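Local structure of oligogalacturonate lyase (Vibrio parahaemolyticus RIMD 2210633, 3C5M) at residues 30-35 against 58-63; 51-56 against 81-86; 74-79 against 93-98. The protein probably cleaves, by beta-elimination, short oligogalacturonates derived from pectin, and holds a manganese ion within a seven-bladed beta-propeller. All blocks are in the same frame, centred on the assembly; numbering follows the deposited sequence.

Interaction 1. Residues 30-35 against 58-63. Unlike the reference sequence in segment 30-35: I31 (reference Val).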
ATOM      1  N   ASP A  30      15.663  -6.437  17.913  1.00 45.88           N
ATOM      2  CA  ASP A  30      16.500  -5.284  18.268  1.00 51.43           C
ATOM      3  C   ASP A  30      16.791  -4.288  17.139  1.00 54.51           C
ATOM      4  O   ASP A  30      17.467  -3.281  17.377  1.00 61.71           O
ATOM      5  CB  ASP A  30      17.838  -5.751  18.832  1.00 46.83           C
ATOM      6  CG  ASP A  30      18.486  -6.776  17.954  1.00 55.89           C
ATOM      7  OD1 ASP A  30      18.085  -7.954  18.037  1.00 67.29           O
ATOM      8  OD2 ASP A  30      19.372  -6.409  17.159  1.00 64.42           O
ATOM      9  N   ILE A  31      16.320  -4.553  15.918  1.00 52.71           N
ATOM     10  CA  ILE A  31      16.562  -3.620  14.802  1.00 43.69           C
ATOM     11  C   ILE A  31      15.257  -3.302  14.074  1.00 39.22           C
ATOM     12  O   ILE A  31      14.435  -4.185  13.829  1.00 51.04           O
ATOM     13  CB  ILE A  31      17.633  -4.177  13.801  1.00 41.67           C
ATOM     14  CG1 ILE A  31      18.237  -3.032  12.986  1.00 32.02           C
ATOM     15  CG2 ILE A  31      17.016  -5.210  12.867  1.00 40.46           C
ATOM     16  CD1 ILE A  31      19.713  -3.217  12.762  1.00 20.69           C
ATOM     17  N   ILE A  32      15.054  -2.031  13.761  1.00 35.45           N
ATOM     18  CA  ILE A  32      13.842  -1.585  13.070  1.00 36.27           C
ATOM     19  C   ILE A  32      13.663  -2.171  11.655  1.00 37.24           C
ATOM     20  O   ILE A  32      14.572  -2.099  10.830  1.00 38.32           O
ATOM     21  CB  ILE A  32      13.837  -0.053  12.970  1.00 31.88           C
ATOM     22  CG1 ILE A  32      13.849   0.532  14.386  1.00 31.14           C
ATOM     23  CG2 ILE A  32      12.638   0.419  12.162  1.00 22.74           C
ATOM     24  CD1 ILE A  32      13.926   2.043  14.438  1.00 35.39           C
ATOM     25  N   CYS A  33      12.491  -2.745  11.391  1.00 26.83           N
ATOM     26  CA  CYS A  33      12.177  -3.322  10.094  1.00 25.05           C
ATOM     27  C   CYS A  33      10.694  -3.177   9.824  1.00 32.07           C
ATOM     28  O   CYS A  33       9.888  -3.202  10.750  1.00 33.47           O
ATOM     29  CB  CYS A  33      12.497  -4.811  10.054  1.00 27.05           C
ATOM     30  SG  CYS A  33      14.231  -5.205  10.162  1.00 45.53           S
ATOM     31  N   HIS A  34      10.330  -3.033   8.554  1.00 37.71           N
ATOM     32  CA  HIS A  34       8.924  -2.945   8.204  1.00 42.31           C
ATOM     33  C   HIS A  34       8.705  -3.360   6.771  1.00 41.75           C
ATOM     34  O   HIS A  34       9.622  -3.299   5.945  1.00 40.79           O
ATOM     35  CB  HIS A  34       8.389  -1.530   8.396  1.00 42.26           C
ATOM     36  CG  HIS A  34       8.907  -0.548   7.394  1.00 42.69           C
ATOM     37  ND1 HIS A  34      10.103   0.120   7.552  1.00 47.11           N
ATOM     38  CD2 HIS A  34       8.383  -0.111   6.225  1.00 38.91           C
ATOM     39  CE1 HIS A  34      10.291   0.929   6.525  1.00 33.63           C
ATOM     40  NE2 HIS A  34       9.263   0.808   5.707  1.00 40.94           N
ATOM     41  N   ARG A  35       7.472  -3.777   6.494  1.00 37.48           N
ATOM     42  CA  ARG A  35       7.058  -4.200   5.163  1.00 30.45           C
ATOM     43  C   ARG A  35       6.637  -2.965   4.362  1.00 31.15           C
ATOM     44  O   ARG A  35       6.363  -1.908   4.936  1.00 29.94           O
ATOM     45  CB  ARG A  35       5.880  -5.157   5.271  1.00 16.51           C
ATOM     46  CG  ARG A  35       4.595  -4.505   5.730  1.00 22.27           C
ATOM     47  CD  ARG A  35       3.508  -5.534   5.852  1.00 28.78           C
ATOM     48  NE  ARG A  35       3.279  -6.292   4.616  1.00 35.74           N
ATOM     49  CZ  ARG A  35       2.679  -5.793   3.545  1.00 33.88           C
ATOM     50  NH1 ARG A  35       2.253  -4.538   3.557  1.00 53.71           N
ATOM     51  NH2 ARG A  35       2.486  -6.545   2.478  1.00 37.90           N
ATOM     52  N   GLY A  58      22.656   0.717   9.279  1.00 56.84           N
ATOM     53  CA  GLY A  58      22.606   2.069   9.805  1.00 49.44           C
ATOM     54  C   GLY A  58      21.700   3.001   9.033  1.00 47.76           C
ATOM     55  O   GLY A  58      21.586   4.182   9.355  1.00 46.43           O
ATOM     56  N   ASN A  59      21.050   2.471   8.006  1.00 43.22           N
ATOM     57  CA  ASN A  59      20.149   3.270   7.198  1.00 37.52           C
ATOM     58  C   ASN A  59      18.940   2.464   6.833  1.00 39.58           C
ATOM     59  O   ASN A  59      19.024   1.251   6.654  1.00 46.18           O
ATOM     60  CB  ASN A  59      20.839   3.724   5.920  1.00 35.49           C
ATOM     61  CG  ASN A  59      21.666   4.968   6.124  1.00 42.98           C
ATOM     62  OD1 ASN A  59      22.656   5.189   5.429  1.00 33.32           O
ATOM     63  ND2 ASN A  59      21.255   5.801   7.078  1.00 52.27           N
ATOM     64  N   ARG A  60      17.809   3.143   6.729  1.00 32.97           N
ATOM     65  CA  ARG A  60      16.578   2.488   6.345  1.00 30.69           C
ATOM     66  C   ARG A  60      16.768   2.131   4.857  1.00 27.24           C
ATOM     67  O   ARG A  60      16.606   2.997   4.009  1.00 32.13           O
ATOM     68  CB  ARG A  60      15.424   3.480   6.541  1.00 36.31           C
ATOM     69  CG  ARG A  60      14.019   2.899   6.473  1.00 41.65           C
ATOM     70  CD  ARG A  60      13.764   1.924   7.615  1.00 50.51           C
ATOM     71  NE  ARG A  60      14.009   2.520   8.938  1.00 44.80           N
ATOM     72  CZ  ARG A  60      13.232   3.429   9.521  1.00 44.48           C
ATOM     73  NH1 ARG A  60      12.134   3.869   8.906  1.00 51.09           N
ATOM     74  NH2 ARG A  60      13.554   3.890  10.721  1.00 31.58           N
ATOM     75  N   ASN A  61      17.130   0.874   4.560  1.00 33.38           N
ATOM     76  CA  ASN A  61      17.359   0.368   3.185  1.00 32.21           C
ATOM     77  C   ASN A  61      16.495  -0.853   2.823  1.00 32.70           C
ATOM     78  O   ASN A  61      15.836  -1.419   3.682  1.00 45.53           O
ATOM     79  CB  ASN A  61      18.815  -0.058   3.000  1.00 34.83           C
ATOM     80  CG  ASN A  61      19.788   1.084   3.181  1.00 49.23           C
ATOM     81  OD1 ASN A  61      19.632   2.145   2.562  1.00 46.54           O
ATOM     82  ND2 ASN A  61      20.810   0.874   4.024  1.00 41.40           N
ATOM     83  N   TYR A  62      16.538  -1.280   1.561  1.00 29.27           N
ATOM     84  CA  TYR A  62      15.764  -2.431   1.097  1.00 24.93           C
ATOM     85  C   TYR A  62      16.517  -3.748   1.148  1.00 32.46           C
ATOM     86  O   TYR A  62      17.707  -3.832   0.797  1.00 25.84           O
ATOM     87  CB  TYR A  62      15.307  -2.217  -0.343  1.00 28.91           C
ATOM     88  CG  TYR A  62      14.060  -1.396  -0.478  1.00 29.27           C
ATOM     89  CD1 TYR A  62      12.815  -1.934  -0.165  1.00 26.63           C
ATOM     90  CD2 TYR A  62      14.122  -0.088  -0.917  1.00 13.44           C
ATOM     91  CE1 TYR A  62      11.660  -1.186  -0.293  1.00 28.01           C
ATOM     92  CE2 TYR A  62      12.986   0.664  -1.049  1.00 25.81           C
ATOM     93  CZ  TYR A  62      11.754   0.117  -0.744  1.00 26.72           C
ATOM     94  OH  TYR A  62      10.614   0.862  -0.948  1.00 31.81           O
ATOM     95  N   TYR A  63      15.818  -4.796   1.564  1.00 30.66           N
ATOM     96  CA  TYR A  63      16.435  -6.119   1.622  1.00 32.44           C
ATOM     97  C   TYR A  63      15.543  -7.117   0.890  1.00 27.11           C
ATOM     98  O   TYR A  63      14.378  -6.836   0.627  1.00 26.86           O
ATOM     99  CB  TYR A  63      16.626  -6.542   3.089  1.00 31.14           C
ATOM    100  CG  TYR A  63      17.714  -5.759   3.826  1.00 26.08           C
ATOM    101  CD1 TYR A  63      19.001  -6.283   3.975  1.00 18.44           C
ATOM    102  CD2 TYR A  63      17.464  -4.468   4.320  1.00 19.54           C
ATOM    103  CE1 TYR A  63      20.014  -5.543   4.594  1.00 25.49           C
ATOM    104  CE2 TYR A  63      18.469  -3.715   4.934  1.00 25.06           C
ATOM    105  CZ  TYR A  63      19.743  -4.259   5.067  1.00 27.74           C
ATOM    106  OH  TYR A  63      20.745  -3.512   5.649  1.00 24.89           O
TER

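Interaction 2. Residues 51-56 against 81-86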
ATOM      1  N   LEU A  51      10.449  -8.844  -0.124  1.00 29.58           N
ATOM      2  CA  LEU A  51      11.096  -7.546  -0.167  1.00 28.22           C
ATOM      3  C   LEU A  51      10.658  -6.805   1.088  1.00 26.95           C
ATOM      4  O   LEU A  51       9.483  -6.835   1.443  1.00 27.78           O
ATOM      5  CB  LEU A  51      10.645  -6.800  -1.426  1.00 22.30           C
ATOM      6  CG  LEU A  51      11.117  -5.370  -1.663  1.00 25.14           C
ATOM      7  CD1 LEU A  51      12.605  -5.343  -2.002  1.00 16.48           C
ATOM      8  CD2 LEU A  51      10.284  -4.758  -2.790  1.00 28.19           C
ATOM      9  N   PHE A  52      11.599  -6.146   1.765  1.00 32.35           N
ATOM     10  CA  PHE A  52      11.285  -5.392   2.991  1.00 30.48           C
ATOM     11  C   PHE A  52      12.395  -4.395   3.307  1.00 28.83           C
ATOM     12  O   PHE A  52      13.402  -4.351   2.614  1.00 34.24           O
ATOM     13  CB  PHE A  52      11.075  -6.360   4.172  1.00 31.41           C
ATOM     14  CG  PHE A  52      12.355  -6.940   4.733  1.00 28.81           C
ATOM     15  CD1 PHE A  52      12.975  -6.358   5.843  1.00 33.31           C
ATOM     16  CD2 PHE A  52      12.946  -8.054   4.147  1.00 27.92           C
ATOM     17  CE1 PHE A  52      14.167  -6.879   6.359  1.00 24.27           C
ATOM     18  CE2 PHE A  52      14.142  -8.584   4.653  1.00 26.52           C
ATOM     19  CZ  PHE A  52      14.752  -7.994   5.761  1.00 29.74           C
ATOM     20  N   ALA A  53      12.211  -3.599   4.352  1.00 30.54           N
ATOM     21  CA  ALA A  53      13.204  -2.605   4.732  1.00 23.59           C
ATOM     22  C   ALA A  53      13.677  -2.794   6.173  1.00 33.52           C
ATOM     23  O   ALA A  53      12.918  -3.278   7.025  1.00 35.71           O
ATOM     24  CB  ALA A  53      12.621  -1.212   4.566  1.00 27.53           C
ATOM     25  N   GLY A  54      14.924  -2.406   6.443  1.00 28.14           N
ATOM     26  CA  GLY A  54      15.473  -2.520   7.788  1.00 32.12           C
ATOM     27  C   GLY A  54      16.679  -1.621   7.975  1.00 37.61           C
ATOM     28  O   GLY A  54      17.220  -1.104   6.990  1.00 45.37           O
ATOM     29  N   ASP A  55      17.117  -1.436   9.221  1.00 37.12           N
ATOM     30  CA  ASP A  55      18.276  -0.578   9.503  1.00 32.97           C
ATOM     31  C   ASP A  55      19.581  -1.319   9.762  1.00 30.15           C
ATOM     32  O   ASP A  55      20.491  -0.764  10.365  1.00 34.69           O
ATOM     33  CB  ASP A  55      17.979   0.328  10.694  1.00 38.27           C
ATOM     34  CG  ASP A  55      16.757   1.200  10.471  1.00 45.81           C
ATOM     35  OD1 ASP A  55      16.444   2.053  11.338  1.00 43.75           O
ATOM     36  OD2 ASP A  55      16.106   1.028   9.421  1.00 56.75           O
ATOM     37  N   PHE A  56      19.677  -2.556   9.296  1.00 27.67           N
ATOM     38  CA  PHE A  56      20.887  -3.337   9.499  1.00 37.77           C
ATOM     39  C   PHE A  56      22.147  -2.549   9.163  1.00 40.14           C
ATOM     40  O   PHE A  56      23.153  -2.642   9.864  1.00 43.99           O
ATOM     41  CB  PHE A  56      20.853  -4.604   8.645  1.00 32.72           C
ATOM     42  CG  PHE A  56      19.725  -5.518   8.978  1.00 40.58           C
ATOM     43  CD1 PHE A  56      19.803  -6.368  10.078  1.00 43.25           C
ATOM     44  CD2 PHE A  56      18.567  -5.513   8.213  1.00 42.25           C
ATOM     45  CE1 PHE A  56      18.744  -7.201  10.416  1.00 32.87           C
ATOM     46  CE2 PHE A  56      17.499  -6.341   8.542  1.00 46.56           C
ATOM     47  CZ  PHE A  56      17.592  -7.189   9.648  1.00 45.89           C
ATOM     48  N   ASP A  81      16.131   6.470   0.823  1.00 31.14           N
ATOM     49  CA  ASP A  81      15.193   5.541   0.230  1.00 23.83           C
ATOM     50  C   ASP A  81      13.809   5.731   0.795  1.00 32.18           C
ATOM     51  O   ASP A  81      13.651   6.018   1.983  1.00 39.21           O
ATOM     52  CB  ASP A  81      15.588   4.089   0.504  1.00 23.81           C
ATOM     53  CG  ASP A  81      16.984   3.754   0.043  1.00 28.28           C
ATOM     54  OD1 ASP A  81      17.612   4.587  -0.651  1.00 34.08           O
ATOM     55  OD2 ASP A  81      17.463   2.639   0.373  1.00 28.77           O
ATOM     56  N   ASN A  82      12.807   5.581  -0.067  1.00 37.67           N
ATOM     57  CA  ASN A  82      11.421   5.644   0.361  1.00 29.02           C
ATOM     58  C   ASN A  82      11.166   4.156   0.529  1.00 25.57           C
ATOM     59  O   ASN A  82      10.981   3.417  -0.438  1.00 30.43           O
ATOM     60  CB  ASN A  82      10.548   6.220  -0.729  1.00 30.12           C
ATOM     61  CG  ASN A  82       9.097   6.177  -0.370  1.00 36.41           C
ATOM     62  OD1 ASN A  82       8.543   5.118  -0.065  1.00 44.19           O
ATOM     63  ND2 ASN A  82       8.460   7.332  -0.391  1.00 51.01           N
ATOM     64  N   THR A  83      11.184   3.704   1.767  1.00 34.65           N
ATOM     65  CA  THR A  83      11.037   2.285   2.026  1.00 30.35           C
ATOM     66  C   THR A  83       9.654   1.717   1.985  1.00 29.25           C
ATOM     67  O   THR A  83       9.486   0.529   2.238  1.00 32.74           O
ATOM     68  CB  THR A  83      11.696   1.930   3.368  1.00 28.25           C
ATOM     69  OG1 THR A  83      11.287   2.875   4.374  1.00 27.90           O
ATOM     70  CG2 THR A  83      13.210   1.983   3.220  1.00 22.69           C
ATOM     71  N   PHE A  84       8.666   2.539   1.646  1.00 36.26           N
ATOM     72  CA  PHE A  84       7.272   2.064   1.586  1.00 32.24           C
ATOM     73  C   PHE A  84       6.726   1.768   0.191  1.00 28.47           C
ATOM     74  O   PHE A  84       6.032   0.774   0.006  1.00 19.64           O
ATOM     75  CB  PHE A  84       6.335   3.073   2.254  1.00 28.00           C
ATOM     76  CG  PHE A  84       6.576   3.229   3.713  1.00 29.45           C
ATOM     77  CD1 PHE A  84       7.550   4.101   4.184  1.00 33.80           C
ATOM     78  CD2 PHE A  84       5.867   2.464   4.621  1.00 28.35           C
ATOM     79  CE1 PHE A  84       7.815   4.200   5.539  1.00 31.44           C
ATOM     80  CE2 PHE A  84       6.125   2.557   5.970  1.00 30.98           C
ATOM     81  CZ  PHE A  84       7.101   3.426   6.432  1.00 33.48           C
ATOM     82  N   GLY A  85       7.039   2.639  -0.769  1.00 27.84           N
ATOM     83  CA  GLY A  85       6.542   2.473  -2.117  1.00 18.43           C
ATOM     84  C   GLY A  85       7.184   1.369  -2.928  1.00 19.28           C
ATOM     85  O   GLY A  85       6.633   0.961  -3.937  1.00 29.12           O
ATOM     86  N   GLY A  86       8.330   0.866  -2.492  1.00 33.76           N
ATOM     87  CA  GLY A  86       9.016  -0.176  -3.236  1.00 25.81           C
ATOM     88  C   GLY A  86       8.179  -1.375  -3.611  1.00 29.91           C
ATOM     89  O   GLY A  86       7.230  -1.722  -2.902  1.00 32.36           O
TER

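Interaction 3. Residues 74-79 against 93-98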
ATOM      1  N   GLN A  74      21.292  -7.176   1.082  1.00 27.01           N
ATOM      2  CA  GLN A  74      21.034  -5.751   1.038  1.00 31.83           C
ATOM      3  C   GLN A  74      20.891  -5.330  -0.421  1.00 33.85           C
ATOM      4  O   GLN A  74      21.801  -5.514  -1.224  1.00 36.27           O
ATOM      5  CB  GLN A  74      22.176  -4.980   1.701  1.00 26.72           C
ATOM      6  CG  GLN A  74      21.763  -3.648   2.314  1.00 31.16           C
ATOM      7  CD  GLN A  74      22.947  -2.852   2.856  1.00 42.60           C
ATOM      8  OE1 GLN A  74      23.858  -3.407   3.495  1.00 46.42           O
ATOM      9  NE2 GLN A  74      22.938  -1.542   2.610  1.00 38.94           N
ATOM     10  N   LEU A  75      19.731  -4.770  -0.753  1.00 42.02           N
ATOM     11  CA  LEU A  75      19.416  -4.329  -2.108  1.00 31.67           C
ATOM     12  C   LEU A  75      19.914  -2.928  -2.400  1.00 34.70           C
ATOM     13  O   LEU A  75      20.489  -2.678  -3.461  1.00 30.42           O
ATOM     14  CB  LEU A  75      17.898  -4.383  -2.321  1.00 25.91           C
ATOM     15  CG  LEU A  75      17.314  -5.640  -2.952  1.00 25.46           C
ATOM     16  CD1 LEU A  75      18.131  -6.859  -2.586  1.00 17.99           C
ATOM     17  CD2 LEU A  75      15.872  -5.787  -2.531  1.00 27.68           C
ATOM     18  N   THR A  76      19.695  -2.018  -1.454  1.00 30.13           N
ATOM     19  CA  THR A  76      20.094  -0.629  -1.622  1.00 28.70           C
ATOM     20  C   THR A  76      20.903  -0.130  -0.428  1.00 32.84           C
ATOM     21  O   THR A  76      20.763  -0.643   0.679  1.00 35.10           O
ATOM     22  CB  THR A  76      18.866   0.262  -1.772  1.00 27.21           C
ATOM     23  OG1 THR A  76      18.141   0.273  -0.541  1.00 27.96           O
ATOM     24  CG2 THR A  76      17.977  -0.255  -2.877  1.00 26.87           C
ATOM     25  N   GLU A  77      21.737   0.884  -0.659  1.00 36.26           N
ATOM     26  CA  GLU A  77      22.575   1.456   0.389  1.00 38.32           C
ATOM     27  C   GLU A  77      22.481   2.978   0.415  1.00 36.87           C
ATOM     28  O   GLU A  77      21.915   3.589  -0.494  1.00 40.87           O
ATOM     29  CB  GLU A  77      24.032   1.033   0.181  1.00 42.56           C
ATOM     30  CG  GLU A  77      24.641   1.534  -1.124  1.00 49.93           C
ATOM     31  CD  GLU A  77      25.985   0.877  -1.436  1.00 55.30           C
ATOM     32  OE1 GLU A  77      26.925   1.016  -0.622  1.00 64.33           O
ATOM     33  OE2 GLU A  77      26.103   0.219  -2.494  1.00 49.74           O
ATOM     34  N   GLY A  78      23.038   3.582   1.464  1.00 37.28           N
ATOM     35  CA  GLY A  78      23.014   5.029   1.602  1.00 23.51           C
ATOM     36  C   GLY A  78      21.683   5.507   2.143  1.00 27.53           C
ATOM     37  O   GLY A  78      20.816   4.692   2.458  1.00 38.37           O
ATOM     38  N   LYS A  79      21.508   6.818   2.267  1.00 21.18           N
ATOM     39  CA  LYS A  79      20.249   7.338   2.773  1.00 30.27           C
ATOM     40  C   LYS A  79      19.353   7.871   1.668  1.00 36.81           C
ATOM     41  O   LYS A  79      19.773   8.016   0.518  1.00 40.58           O
ATOM     42  CB  LYS A  79      20.495   8.443   3.788  1.00 28.58           C
ATOM     43  CG  LYS A  79      21.431   9.527   3.307  1.00 44.12           C
ATOM     44  CD  LYS A  79      21.130  10.859   3.996  1.00 48.95           C
ATOM     45  CE  LYS A  79      19.725  11.348   3.608  1.00 63.24           C
ATOM     46  NZ  LYS A  79      19.322  12.608   4.288  1.00 51.19           N
ATOM     47  N   ARG A  93      12.515 -10.000 -11.692  1.00 43.18           N
ATOM     48  CA  ARG A  93      13.939  -9.895 -11.934  1.00 37.88           C
ATOM     49  C   ARG A  93      14.459  -8.550 -11.449  1.00 35.71           C
ATOM     50  O   ARG A  93      15.639  -8.228 -11.592  1.00 32.63           O
ATOM     51  CB  ARG A  93      14.234 -10.076 -13.420  1.00 39.17           C
ATOM     52  CG  ARG A  93      13.821 -11.444 -13.947  1.00 52.16           C
ATOM     53  CD  ARG A  93      14.462 -11.699 -15.284  1.00 60.11           C
ATOM     54  NE  ARG A  93      15.917 -11.721 -15.150  1.00 70.79           N
ATOM     55  CZ  ARG A  93      16.767 -11.540 -16.154  1.00 75.32           C
ATOM     56  NH1 ARG A  93      16.310 -11.317 -17.381  1.00 76.26           N
ATOM     57  NH2 ARG A  93      18.074 -11.584 -15.927  1.00 73.35           N
ATOM     58  N   ALA A  94      13.570  -7.772 -10.855  1.00 36.68           N
ATOM     59  CA  ALA A  94      13.952  -6.468 -10.358  1.00 32.67           C
ATOM     60  C   ALA A  94      12.852  -5.858  -9.489  1.00 34.74           C
ATOM     61  O   ALA A  94      11.710  -6.336  -9.468  1.00 27.63           O
ATOM     62  CB  ALA A  94      14.248  -5.551 -11.543  1.00 32.24           C
ATOM     63  N   PHE A  95      13.207  -4.812  -8.747  1.00 30.22           N
ATOM     64  CA  PHE A  95      12.217  -4.108  -7.929  1.00 29.07           C
ATOM     65  C   PHE A  95      12.451  -2.625  -8.167  1.00 25.02           C
ATOM     66  O   PHE A  95      13.521  -2.241  -8.632  1.00 27.93           O
ATOM     67  CB  PHE A  95      12.325  -4.492  -6.429  1.00 27.84           C
ATOM     68  CG  PHE A  95      13.227  -3.604  -5.610  1.00 27.73           C
ATOM     69  CD1 PHE A  95      14.612  -3.772  -5.638  1.00 26.66           C
ATOM     70  CD2 PHE A  95      12.688  -2.598  -4.803  1.00 27.12           C
ATOM     71  CE1 PHE A  95      15.449  -2.960  -4.873  1.00 21.78           C
ATOM     72  CE2 PHE A  95      13.518  -1.774  -4.032  1.00 32.00           C
ATOM     73  CZ  PHE A  95      14.905  -1.956  -4.067  1.00 21.93           C
ATOM     74  N   PHE A  96      11.443  -1.807  -7.891  1.00 18.95           N
ATOM     75  CA  PHE A  96      11.546  -0.367  -8.100  1.00 20.71           C
ATOM     76  C   PHE A  96      11.334   0.393  -6.803  1.00 27.80           C
ATOM     77  O   PHE A  96      10.568  -0.039  -5.934  1.00 29.50           O
ATOM     78  CB  PHE A  96      10.481   0.128  -9.092  1.00 23.83           C
ATOM     79  CG  PHE A  96      10.612  -0.432 -10.476  1.00 36.65           C
ATOM     80  CD1 PHE A  96      10.356  -1.778 -10.732  1.00 29.37           C
ATOM     81  CD2 PHE A  96      10.961   0.398 -11.538  1.00 36.20           C
ATOM     82  CE1 PHE A  96      10.442  -2.291 -12.030  1.00 33.70           C
ATOM     83  CE2 PHE A  96      11.050  -0.103 -12.840  1.00 39.70           C
ATOM     84  CZ  PHE A  96      10.789  -1.452 -13.089  1.00 33.59           C
ATOM     85  N   TYR A  97      12.003   1.535  -6.677  1.00 28.41           N
ATOM     86  CA  TYR A  97      11.837   2.372  -5.502  1.00 29.16           C
ATOM     87  C   TYR A  97      12.295   3.782  -5.817  1.00 27.54           C
ATOM     88  O   TYR A  97      12.984   3.998  -6.801  1.00 21.84           O
ATOM     89  CB  TYR A  97      12.638   1.824  -4.325  1.00 32.94           C
ATOM     90  CG  TYR A  97      14.104   2.166  -4.363  1.00 32.40           C
ATOM     91  CD1 TYR A  97      14.968   1.503  -5.237  1.00 39.95           C
ATOM     92  CD2 TYR A  97      14.637   3.143  -3.505  1.00 32.87           C
ATOM     93  CE1 TYR A  97      16.337   1.794  -5.261  1.00 32.31           C
ATOM     94  CE2 TYR A  97      16.000   3.449  -3.517  1.00 29.13           C
ATOM     95  CZ  TYR A  97      16.844   2.771  -4.397  1.00 38.22           C
ATOM     96  OH  TYR A  97      18.187   3.071  -4.429  1.00 39.43           O
ATOM     97  N   VAL A  98      11.901   4.736  -4.979  1.00 23.75           N
ATOM     98  CA  VAL A  98      12.274   6.123  -5.173  1.00 23.66           C
ATOM     99  C   VAL A  98      13.304   6.558  -4.140  1.00 34.33           C
ATOM    100  O   VAL A  98      13.145   6.322  -2.938  1.00 31.14           O
ATOM    101  CB  VAL A  98      11.056   7.048  -5.059  1.00 20.06           C
ATOM    102  CG1 VAL A  98      11.489   8.498  -5.182  1.00 15.34           C
ATOM    103  CG2 VAL A  98      10.045   6.696  -6.131  1.00 14.75           C
TER

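Interaction 1. Residues 30-35 against 58-63
R60 reaches from residues 58-63 to touch two side chains of 30-35, H34 on the buried side and I32 on the more open side. At the buried end, R60 CD lies at the edge of the H34 imidazole, in the plane of the ring, 3.8 Å from H34 CE1 and 4.1 Å from H34 ND1. The ring and the guanidinium stand almost perpendicular, 86° apart. R60 NH1 and H34 ND1 remain 4.5 Å apart and are not in contact. Both segments belong to one antiparallel propeller blade, where strand 49-54 runs between strands 33-34 and 61-66; the contact therefore spans that middle strand and joins side chains, with no hydrogen bond across it. R60 can make the crossing because its chain bends twice, at chi2 (65°) and chi3 (55°). Its NE is held from outside by a salt bridge to D55, which probably steadies the guanidinium plane. H34 in turn stacks on F84, and its side chain is about 6 Å from that of H355, a manganese ligand. While H34 is buried, I32 and R60 are both partly exposed, and where these two meet I32 CG2 sits over one face of the guanidinium, 3.9 Å from R60 NH2. This methyl, anti to the I32 backbone N, stands 3.6 Å above the guanidinium plane and is offset toward its rim.

Interaction 2. Residues 51-56 against 81-86
L51 and A53 make a small, buried apolar contact with G86 and T83, setting one face of strand 49-54 against the loop that leaves strand 71-74 and leads to strand 87-88. Since those two strands belong to different sheets, the loop is a connection between successive propeller blades, folded back over the blade it has just left. At one end of the contact A53 CB faces the branched carbon of the threonine, 3.5 Å from T83 CB, and T83 CG2 is beside it. The methyl is brought there by a T83 side chain with CG2 anti to its carbonyl carbon and OG1 between the backbone N and the carbonyl (chi1 47°). At the other end the leucine lies against bare backbone: L51 CD2 is 4.1 Å from G86 C. The turn 82-85 is shaped by N82, whose OD1 accepts two backbone N-H groups from opposite faces of its carboxamide plane. F84 N bonds to N82 OD1 at 3.1 Å, making an Asx turn, and G85 N bonds to the same N82 OD1 at 3.0 Å and is nearly straight (171°). Outside the pair, Y62 OH bonds to N82 O, and the F84 ring touches Q350, a manganese ligand. No hydrogen bond or salt bridge crosses between the two segments, so their direct attraction probably rests on van der Waals packing and the exclusion of water, while polar bonds within the loop help to fix its shape.

Interaction 3. Residues 74-79 against 93-98
T76 lays its methyl against two adjacent aromatic side chains of strand 94-99, and L75 packs beside it on the first of them. T76 CG2 comes to the edge of the F95 ring, in the ring plane, 3.7 Å from F95 CZ. The same methyl meets the tyrosine along its outer end, 3.5 Å from Y97 CE1 and 3.7 Å from Y97 OH; the T76 and Y97 side chains approach from opposite directions. One torsion divides the work of T76: with chi1 at 67°, CG2 is anti to the carbonyl carbon and faces the rings, while OG1 falls between the backbone N and the carbonyl and engages D81 OD2 and Y62 N. The hydroxyl of Y97 pairs with E114 and K99 rather than with the threonine. L75 reaches F95 at a slant, L75 CD2 lying 3.7 Å from F95 CE1, with L75 CB and CG bearing on that same ring carbon. L75 thus meets F95 at CD1 and CE1, T76 at CZ. Behind T76 the backbone is tied by Q74, whose NE2 bonds to T76 O at 3.0 Å, close to straight (166°); the acceptor lies near the amide plane of Q74, whereas the donor stands above the carbonyl plane of T76. Q74 NE2 also bonds to D57. The pair belongs to the packing between successive propeller blades: residues 75-79 follow strand 71-74 of one sheet, and F95 and Y97 project from strand 94-99 of the next. Y62 of strand 61-66 meets both rings, L51 of strand 49-54 touches L75 and F95, and V107 of strand 103-108 lies against F95 and Y97.

Interaction 1 stays within a single blade and is the most open of the three, its arginine partly exposed; interactions 2 and 3 are buried and bring the loop after that blade against strands of two sheets. The chemistry shifts accordingly, from an arginine whose methylene meets an imidazole edge and whose guanidinium is covered by a methyl, through small aliphatic packing, to methyls against aromatic rings. Interactions 1 and 2 share the sheet of strands 33-34, 49-54 and 61-66 and meet where H34 lies beside T83. The T76–D81 hydrogen bond links interactions 2 and 3. Interaction 1 approaches the manganese ligands, whereas interaction 3 lies away from them.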